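Local coordinates for protein thiosulfate sulfurtransferase TUM1 (Saccharomyces cerevisiae, PDB 3UTN) that transfers persulfide sulfur from the cysteine desulfurase NFS1 to UBA4 in the 2-thiolation of the wobble uridine of tRNAs, at residues A[206-211]-A[279-284]; A[287-292]-A[303-308]. One frame throughout, in Å; residues are numbered along the deposited sequence.

Contact 1 (A[206-211]-A[279-284])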
loop_
_atom_site.group_PDB
_atom_site.type_symbol
_atom_site.label_atom_id
_atom_site.label_comp_id
_atom_site.label_asym_id
_atom_site.label_seq_id
_atom_site.Cartn_x
_atom_site.Cartn_y
_atom_site.Cartn_z
ATOM N N ALA A 206 -11.529 8.816 -8.162
ATOM C CA ALA A 206 -10.216 8.403 -8.574
ATOM C C ALA A 206 -9.246 9.299 -7.858
ATOM O O ALA A 206 -9.192 10.500 -8.094
ATOM C CB ALA A 206 -10.067 8.482 -10.080
ATOM N N PHE A 207 -8.515 8.710 -6.930
ATOM C CA PHE A 207 -7.608 9.479 -6.120
ATOM C C PHE A 207 -6.192 9.135 -6.425
ATOM O O PHE A 207 -5.834 7.981 -6.635
ATOM C CB PHE A 207 -7.881 9.273 -4.647
ATOM C CG PHE A 207 -9.237 9.712 -4.242
ATOM C CD1 PHE A 207 -9.552 11.061 -4.181
ATOM C CD2 PHE A 207 -10.208 8.776 -3.944
ATOM C CE1 PHE A 207 -10.823 11.470 -3.819
ATOM C CE2 PHE A 207 -11.475 9.177 -3.573
ATOM C CZ PHE A 207 -11.783 10.524 -3.511
ATOM N N ASP A 208 -5.389 10.175 -6.426
ATOM C CA ASP A 208 -3.999 10.022 -6.664
ATOM C C ASP A 208 -3.307 10.350 -5.364
ATOM O O ASP A 208 -3.489 11.431 -4.812
ATOM C CB ASP A 208 -3.573 10.947 -7.785
ATOM C CG ASP A 208 -2.246 10.577 -8.334
ATOM O OD1 ASP A 208 -1.304 10.466 -7.533
ATOM O OD2 ASP A 208 -2.142 10.384 -9.558
ATOM N N ALA A 209 -2.535 9.392 -4.867
ATOM C CA ALA A 209 -1.895 9.515 -3.561
ATOM C C ALA A 209 -0.635 10.355 -3.601
ATOM O O ALA A 209 -0.033 10.614 -2.562
ATOM C CB ALA A 209 -1.591 8.147 -2.993
ATOM N N ARG A 210 -0.229 10.772 -4.796
ATOM C CA ARG A 210 0.959 11.599 -4.928
ATOM C C ARG A 210 0.701 12.945 -4.301
ATOM O O ARG A 210 -0.442 13.303 -4.033
ATOM C CB ARG A 210 1.339 11.789 -6.382
ATOM C CG ARG A 210 1.830 10.527 -7.054
ATOM C CD ARG A 210 1.986 10.781 -8.537
ATOM N NE ARG A 210 0.711 11.136 -9.141
ATOM C CZ ARG A 210 0.572 12.023 -10.115
ATOM N NH1 ARG A 210 1.632 12.664 -10.595
ATOM N NH2 ARG A 210 -0.633 12.275 -10.601
ATOM N N SER A 211 1.771 13.686 -4.059
ATOM C CA SER A 211 1.645 15.036 -3.560
ATOM C C SER A 211 0.741 15.812 -4.500
ATOM O O SER A 211 0.655 15.511 -5.698
ATOM C CB SER A 211 3.013 15.700 -3.497
ATOM O OG SER A 211 3.523 15.851 -4.803
ATOM N N ILE A 279 -10.905 4.465 -7.304
ATOM C CA ILE A 279 -9.637 4.041 -7.807
ATOM C C ILE A 279 -8.604 4.890 -7.123
ATOM O O ILE A 279 -8.726 6.108 -7.048
ATOM C CB ILE A 279 -9.541 4.182 -9.328
ATOM C CG1 ILE A 279 -10.533 3.224 -9.984
ATOM C CG2 ILE A 279 -8.115 3.916 -9.785
ATOM C CD1 ILE A 279 -10.755 3.460 -11.457
ATOM N N CYS A 280 -7.613 4.218 -6.573
ATOM C CA CYS A 280 -6.470 4.896 -6.044
ATOM C C CYS A 280 -5.303 4.624 -6.935
ATOM O O CYS A 280 -5.131 3.528 -7.455
ATOM C CB CYS A 280 -6.192 4.445 -4.626
ATOM S SG CYS A 280 -7.525 4.999 -3.557
ATOM N N SER A 281 -4.516 5.660 -7.125
ATOM C CA SER A 281 -3.308 5.563 -7.880
ATOM C C SER A 281 -2.336 6.453 -7.149
ATOM O O SER A 281 -2.702 7.154 -6.207
ATOM C CB SER A 281 -3.544 6.075 -9.297
ATOM O OG SER A 281 -3.966 7.427 -9.262
ATOM N N CYS A 282 -1.088 6.406 -7.567
ATOM C CA CYS A 282 -0.122 7.388 -7.136
ATOM C C CYS A 282 0.881 7.406 -8.248
ATOM O O CYS A 282 0.497 7.329 -9.413
ATOM C CB CYS A 282 0.523 6.985 -5.819
ATOM S SG CYS A 282 1.068 5.274 -5.813
ATOM N N GLY A 283 2.156 7.485 -7.900
ATOM C CA GLY A 283 3.205 7.496 -8.896
ATOM C C GLY A 283 3.471 6.092 -9.369
ATOM O O GLY A 283 3.662 5.855 -10.561
ATOM N N THR A 284 3.443 5.156 -8.424
ATOM C CA THR A 284 3.971 3.819 -8.644
ATOM C C THR A 284 3.045 2.720 -8.134
ATOM O O THR A 284 3.287 1.540 -8.378
ATOM C CB THR A 284 5.341 3.662 -7.948
ATOM O OG1 THR A 284 5.173 3.802 -6.534
ATOM C CG2 THR A 284 6.324 4.719 -8.421
HETATM O O HOH W 1 -1.754 8.205 -10.798
#

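Contact 2 (A[287-292]-A[303-308])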
loop_
_atom_site.group_PDB
_atom_site.type_symbol
_atom_site.label_atom_id
_atom_site.label_comp_id
_atom_site.label_asym_id
_atom_site.label_seq_id
_atom_site.Cartn_x
_atom_site.Cartn_y
_atom_site.Cartn_z
ATOM N N SER A 287 2.057 4.186 -2.661
ATOM C CA SER A 287 1.353 5.131 -1.815
ATOM C C SER A 287 -0.131 5.149 -2.145
ATOM O O SER A 287 -0.950 5.549 -1.323
ATOM C CB SER A 287 1.957 6.526 -1.932
ATOM O OG SER A 287 1.649 7.097 -3.175
ATOM N N GLY A 288 -0.474 4.720 -3.357
ATOM C CA GLY A 288 -1.866 4.563 -3.741
ATOM C C GLY A 288 -2.580 3.616 -2.794
ATOM O O GLY A 288 -3.746 3.809 -2.478
ATOM N N VAL A 289 -1.877 2.589 -2.337
ATOM C CA VAL A 289 -2.478 1.643 -1.420
ATOM C C VAL A 289 -2.635 2.268 -0.045
ATOM O O VAL A 289 -3.536 1.911 0.702
ATOM C CB VAL A 289 -1.685 0.340 -1.312
ATOM C CG1 VAL A 289 -2.370 -0.590 -0.331
ATOM C CG2 VAL A 289 -1.588 -0.319 -2.677
ATOM N N ILE A 290 -1.759 3.210 0.276
ATOM C CA ILE A 290 -1.874 3.919 1.532
ATOM C C ILE A 290 -3.248 4.564 1.587
ATOM O O ILE A 290 -3.989 4.375 2.550
ATOM C CB ILE A 290 -0.793 4.988 1.707
ATOM C CG1 ILE A 290 0.597 4.350 1.642
ATOM C CG2 ILE A 290 -1.012 5.736 3.018
ATOM C CD1 ILE A 290 1.721 5.358 1.576
ATOM N N ILE A 291 -3.600 5.297 0.537
ATOM C CA ILE A 291 -4.885 5.978 0.538
ATOM C C ILE A 291 -6.011 5.015 0.305
ATOM O O ILE A 291 -7.071 5.161 0.885
ATOM C CB ILE A 291 -4.954 7.168 -0.435
ATOM C CG1 ILE A 291 -4.790 6.739 -1.892
ATOM C CG2 ILE A 291 -3.914 8.190 -0.037
ATOM C CD1 ILE A 291 -5.229 7.806 -2.874
ATOM N N LYS A 292 -5.765 4.017 -0.535
ATOM C CA LYS A 292 -6.745 2.985 -0.776
ATOM C C LYS A 292 -7.149 2.380 0.564
ATOM O O LYS A 292 -8.327 2.218 0.859
ATOM C CB LYS A 292 -6.144 1.926 -1.683
ATOM C CG LYS A 292 -7.004 0.701 -1.860
ATOM C CD LYS A 292 -6.316 -0.266 -2.794
ATOM C CE LYS A 292 -7.268 -1.369 -3.181
ATOM N NZ LYS A 292 -7.680 -2.144 -1.985
ATOM N N VAL A 303 -12.709 0.077 -3.543
ATOM C CA VAL A 303 -11.557 0.878 -3.822
ATOM C C VAL A 303 -10.603 -0.060 -4.504
ATOM O O VAL A 303 -10.310 -1.141 -4.009
ATOM C CB VAL A 303 -10.924 1.436 -2.550
ATOM C CG1 VAL A 303 -9.835 2.431 -2.912
ATOM C CG2 VAL A 303 -11.986 2.104 -1.703
ATOM N N ARG A 304 -10.156 0.342 -5.676
ATOM C CA ARG A 304 -9.154 -0.417 -6.360
ATOM C C ARG A 304 -7.934 0.436 -6.505
ATOM O O ARG A 304 -7.993 1.661 -6.402
ATOM C CB ARG A 304 -9.661 -0.868 -7.715
ATOM C CG ARG A 304 -10.706 -1.959 -7.619
ATOM C CD ARG A 304 -11.131 -2.372 -9.009
ATOM N NE ARG A 304 -11.623 -1.219 -9.752
ATOM C CZ ARG A 304 -11.612 -1.128 -11.074
ATOM N NH1 ARG A 304 -11.110 -2.118 -11.807
ATOM N NH2 ARG A 304 -12.080 -0.037 -11.656
ATOM N N LEU A 305 -6.815 -0.227 -6.701
ATOM C CA LEU A 305 -5.591 0.467 -6.937
ATOM C C LEU A 305 -5.302 0.396 -8.408
ATOM O O LEU A 305 -5.238 -0.688 -8.986
ATOM C CB LEU A 305 -4.450 -0.170 -6.165
ATOM C CG LEU A 305 -3.127 0.536 -6.435
ATOM C CD1 LEU A 305 -2.989 1.752 -5.541
ATOM C CD2 LEU A 305 -1.992 -0.432 -6.212
ATOM N N TYR A 306 -5.131 1.559 -9.011
ATOM C CA TYR A 306 -4.546 1.616 -10.317
ATOM C C TYR A 306 -3.067 1.388 -10.071
ATOM O O TYR A 306 -2.325 2.305 -9.745
ATOM C CB TYR A 306 -4.804 2.960 -10.990
ATOM C CG TYR A 306 -4.006 3.127 -12.253
ATOM C CD1 TYR A 306 -3.688 2.026 -13.044
ATOM C CD2 TYR A 306 -3.570 4.377 -12.659
ATOM C CE1 TYR A 306 -2.962 2.169 -14.204
ATOM C CE2 TYR A 306 -2.844 4.529 -13.828
ATOM C CZ TYR A 306 -2.541 3.418 -14.587
ATOM O OH TYR A 306 -1.818 3.548 -15.737
ATOM N N ASP A 307 -2.658 0.138 -10.215
ATOM C CA ASP A 307 -1.325 -0.251 -9.830
ATOM C C ASP A 307 -0.297 0.438 -10.708
ATOM O O ASP A 307 0.657 1.021 -10.203
ATOM C CB ASP A 307 -1.180 -1.762 -9.887
ATOM C CG ASP A 307 0.116 -2.239 -9.300
ATOM O OD1 ASP A 307 0.697 -1.524 -8.458
ATOM O OD2 ASP A 307 0.554 -3.332 -9.683
ATOM N N GLY A 308 -0.520 0.399 -12.021
ATOM C CA GLY A 308 0.372 1.055 -12.971
ATOM C C GLY A 308 0.624 2.470 -12.520
ATOM O O GLY A 308 1.744 2.984 -12.603
#

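Contact 1 (A[206-211]-A[279-284])
With Asp208 CG swung anti to the backbone N (chi1 -164°), the carboxylate lies beside the Cys282 backbone, OD1 3.3 Å from Cys282 CA. Arg210 lays CG and CD against the Cys282-Gly283 peptide, CG 3.2 Å from Gly283 N, and the bend at its third torsion (chi3 -61°) turns NE and NH2 back to grip Asp208 side-on. Arg210 NE meets Asp208 OD1 on the syn side but tilted from the carboxylate plane, while Arg210 NH2 comes to Asp208 OD2 from above that plane, 2.6 Å away. OD1 also takes Arg210 N on its anti lone pair, closing an Asx turn and fixing the carboxylate against rotation. A water bonded to Asp208 OD2, Ser281 OG and Cys282 O ties this ion pair to the loop of Cys282, the persulfide-forming cysteine. Behind it the strands pair in parallel: Ile279 O takes Phe207 N, Phe207 O takes Ser281 N, and Ser281 O takes Ala209 N. Ala209 CB packs on Cys282 CB at 3.7 Å. Arg210 reaches on to Glu221 and Gly229 and makes a cation-pi contact with Trp310. Within the parallel rhodanese sheet, strand 205-208 runs between 234-236 and 278-281, and helix 286-297 covers the face bearing Phe207 and Cys280.

Contact 2 (A[287-292]-A[303-308])
Leu305 pushes CD1 against the backbone of the helix, 3.3 Å from Gly288 C, in the place where a side chain at Gly288 would have to go. Its other methyl, CD2, meets Val289 CG2 at 3.6 Å, the two side chains crossing at about a right angle. One turn further on, Lys292 runs its aliphatic chain across the strand. CG presses tightly on Val303 CG1, 3.5 Å away, as the two side chains slide past each other in opposite directions; CD then packs on Leu305 CB, the lysine chain lying roughly perpendicular to the leucine, and CE comes to 3.2 Å from Val303 O. The chain is extended from CB to CE, CG anti to the backbone N (chi1 172°), and turns only at the last torsion (chi4 -62°), where NZ is carried off to salt bridges with Glu184 and Glu296. NZ stays 3.5 Å from Val303 O, at an angle too poor for a hydrogen bond. Further out, Trp132 on helix 127-136 touches Val289, Lys292 and Leu305, so the N-terminal rhodanese domain packs over this part of the interface. The helix runs antiparallel to strand 303-306, their axes 8.4 Å apart, as the returning helix of a right-handed beta-alpha-beta crossover does. Replacing Lys292 with an alanine would probably open a gap beside Val303 CG1 and Leu305 CB and leave Glu184 and Glu296 without their shared positive mate. Between the two segments the contact is apolar: methyls and methylenes pack on each other and on backbone atoms, and the ammonium of Lys292 is carried through it on a hydrocarbon stem to where the carboxylates of Glu184 and Glu296 probably balance it.

Contacts 1 and 2 follow each other along the chain, with centres about 6 Å apart, and meet through strand 278-281. Its Cys280 is probably hydrogen-bonded to strand 303-306 by both backbone atoms, O to Tyr306 N at 2.5 Å and N to Arg304 O at 2.6 Å, so both contacts reach the same sheet, contact 1 pairing two of its strands and contact 2 laying helix 286-297 on strand 303-306. Between strand and helix runs the loop of Cys282, the experimentally established persulfide site. Contact 1 holds the start of that loop, while contact 2 seats the following helix, whose first turn brings Gly288 close to the cysteine.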